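Local coordinates for protein RmpD (Hexulose-6-phosphate synthase) (Streptococcus mutans, PDB 3EXT) that belongs to the orotidine 5'-phosphate decarboxylase/HUMPS family of TIM-barrel enzymes and holds a magnesium ion inside its barrel, at residues Val31-Ala36 with Ile60-Thr65. Residues are numbered along the deposited sequence; the frame is centred on the assembly and turned at random.
Sequences VDVIEA and IIVADT. With MG (magnesium ion), chain B.
The carboxylates of Glu35 and Asp64, their planes turned 67° apart, meet at one magnesium ion inside a TIM barrel, on neighbouring parallel strands 33-36 and 60-67. Each gives the metal a single oxygen: Glu35 OE2 binds magnesium at 2.1 Å and Asp64 OD2 binds it at 1.9 Å, and four waters complete six ligands. OE2 of Glu35 lies 2.9 Å from OD2 of Asp64 because both bind the same ion. Partners of the second oxygens probably hold each group in its rotation. Glu35 OE1 accepts a hydrogen bond from a metal-bound water and another from Gln9, while Asp64 OD1 is held by Thr87 and a salt bridge to Lys66. With CG anti to the backbone N (chi1 163°) and the chain extended beyond it, Glu35 runs past Val62, its CG 3.9 Å from Val62 CG1, before reaching the ion. Deeper in the barrel, Val33, Ile60 and Val62 pack beneath this site together with Trp85 of the next strand. On the outer face, Ile34, Ile61 and Ala36 pack against helix 47-55. Backbone bonds fasten the strands in parallel register: Ile34 N to Ile60 O, Val62 N to Ile34 O, Ala36 N to Val62 O and Asp64 N to Ala36 O, the last at the backbone of the metal-binding aspartate itself. The tightest apolar touch is between two methyls, Val33 CG1 and Val62 CG2, 3.4 Å apart.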
loop_
_atom_site.group_PDB
_atom_site.type_symbol
_atom_site.label_atom_id
_atom_site.label_comp_id
_atom_site.label_asym_id
_atom_site.label_seq_id
_atom_site.Cartn_x
_atom_site.Cartn_y
_atom_site.Cartn_z
ATOM N N VAL A 31 -4.010 25.569 4.690
ATOM C CA VAL A 31 -3.576 24.363 5.346
ATOM C C VAL A 31 -2.082 24.347 5.480
ATOM O O VAL A 31 -1.377 25.048 4.801
ATOM C CB VAL A 31 -4.033 23.023 4.585
ATOM C CG1 VAL A 31 -5.561 22.956 4.451
ATOM C CG2 VAL A 31 -3.329 22.890 3.229
ATOM N N ASP A 32 -1.607 23.495 6.356
ATOM C CA ASP A 32 -0.203 23.381 6.628
ATOM C C ASP A 32 0.445 22.247 5.798
ATOM O O ASP A 32 1.637 22.306 5.479
ATOM C CB ASP A 32 0.002 23.140 8.137
ATOM C CG ASP A 32 -0.557 24.266 8.981
ATOM O OD1 ASP A 32 -0.056 25.400 8.819
ATOM O OD2 ASP A 32 -1.513 24.016 9.747
ATOM N N VAL A 33 -0.336 21.240 5.440
ATOM C CA VAL A 33 0.252 20.021 4.860
ATOM C C VAL A 33 -0.713 19.603 3.818
ATOM O O VAL A 33 -1.940 19.645 4.053
ATOM C CB VAL A 33 0.383 18.850 5.877
ATOM C CG1 VAL A 33 1.005 17.617 5.232
ATOM C CG2 VAL A 33 1.175 19.243 7.152
ATOM N N ILE A 34 -0.167 19.246 2.644
ATOM C CA ILE A 34 -0.968 18.766 1.534
ATOM C C ILE A 34 -0.558 17.316 1.257
ATOM O O ILE A 34 0.631 17.011 1.085
ATOM C CB ILE A 34 -0.822 19.661 0.288
ATOM C CG1 ILE A 34 -1.309 21.114 0.620
ATOM C CG2 ILE A 34 -1.580 19.063 -0.914
ATOM C CD1 ILE A 34 -1.270 22.103 -0.541
ATOM N N GLU A 35 -1.534 16.410 1.235
ATOM C CA GLU A 35 -1.188 14.984 1.097
ATOM C C GLU A 35 -1.765 14.370 -0.156
ATOM O O GLU A 35 -2.983 14.427 -0.344
ATOM C CB GLU A 35 -1.738 14.235 2.316
ATOM C CG GLU A 35 -1.807 12.750 2.114
ATOM C CD GLU A 35 -2.745 12.030 3.073
ATOM O OE1 GLU A 35 -3.217 12.630 4.101
ATOM O OE2 GLU A 35 -3.025 10.843 2.785
ATOM N N ALA A 36 -0.927 13.734 -0.985
ATOM C CA ALA A 36 -1.439 12.794 -2.019
ATOM C C ALA A 36 -1.824 11.471 -1.388
ATOM O O ALA A 36 -0.917 10.682 -1.009
ATOM C CB ALA A 36 -0.402 12.518 -3.114
ATOM N N ILE A 60 4.574 21.544 3.407
ATOM C CA ILE A 60 4.860 20.133 3.585
ATOM C C ILE A 60 3.992 19.262 2.627
ATOM O O ILE A 60 2.778 19.439 2.546
ATOM C CB ILE A 60 4.652 19.700 5.048
ATOM C CG1 ILE A 60 5.586 20.531 5.951
ATOM C CG2 ILE A 60 4.969 18.212 5.187
ATOM C CD1 ILE A 60 5.331 20.340 7.425
ATOM N N ILE A 61 4.646 18.331 1.927
ATOM C CA ILE A 61 3.951 17.425 0.987
ATOM C C ILE A 61 4.111 15.993 1.402
ATOM O O ILE A 61 5.226 15.571 1.715
ATOM C CB ILE A 61 4.396 17.675 -0.498
ATOM C CG1 ILE A 61 3.929 19.090 -0.857
ATOM C CG2 ILE A 61 3.796 16.601 -1.495
ATOM C CD1 ILE A 61 4.286 19.473 -2.117
ATOM N N VAL A 62 2.969 15.293 1.476
ATOM C CA VAL A 62 2.917 13.913 1.902
ATOM C C VAL A 62 2.602 13.032 0.693
ATOM O O VAL A 62 1.636 13.309 -0.031
ATOM C CB VAL A 62 1.858 13.688 3.036
ATOM C CG1 VAL A 62 1.787 12.212 3.454
ATOM C CG2 VAL A 62 2.220 14.563 4.239
ATOM N N ALA A 63 3.446 12.013 0.480
ATOM C CA ALA A 63 3.108 10.900 -0.415
ATOM C C ALA A 63 2.663 9.718 0.450
ATOM O O ALA A 63 3.476 9.003 1.093
ATOM C CB ALA A 63 4.305 10.506 -1.333
ATOM N N ASP A 64 1.348 9.531 0.488
ATOM C CA ASP A 64 0.783 8.454 1.302
ATOM C C ASP A 64 0.789 7.140 0.520
ATOM O O ASP A 64 -0.248 6.701 -0.002
ATOM C CB ASP A 64 -0.649 8.868 1.727
ATOM C CG ASP A 64 -1.311 7.883 2.642
ATOM O OD1 ASP A 64 -0.669 6.945 3.163
ATOM O OD2 ASP A 64 -2.555 8.009 2.806
ATOM N N THR A 65 1.943 6.475 0.457
ATOM C CA THR A 65 2.080 5.241 -0.355
ATOM C C THR A 65 1.763 3.986 0.458
ATOM O O THR A 65 1.568 2.888 -0.125
ATOM C CB THR A 65 3.549 5.080 -0.841
ATOM O OG1 THR A 65 4.409 5.115 0.303
ATOM C CG2 THR A 65 3.937 6.231 -1.847
HETATM MG MG MG B . -3.619 9.164 3.934
HETATM O O HOH W 1 -4.710 10.652 5.379
HETATM O O HOH W 2 -4.486 7.609 5.123
HETATM O O HOH W 3 -1.914 9.357 5.486
HETATM O O HOH W 4 -5.124 8.820 2.813
#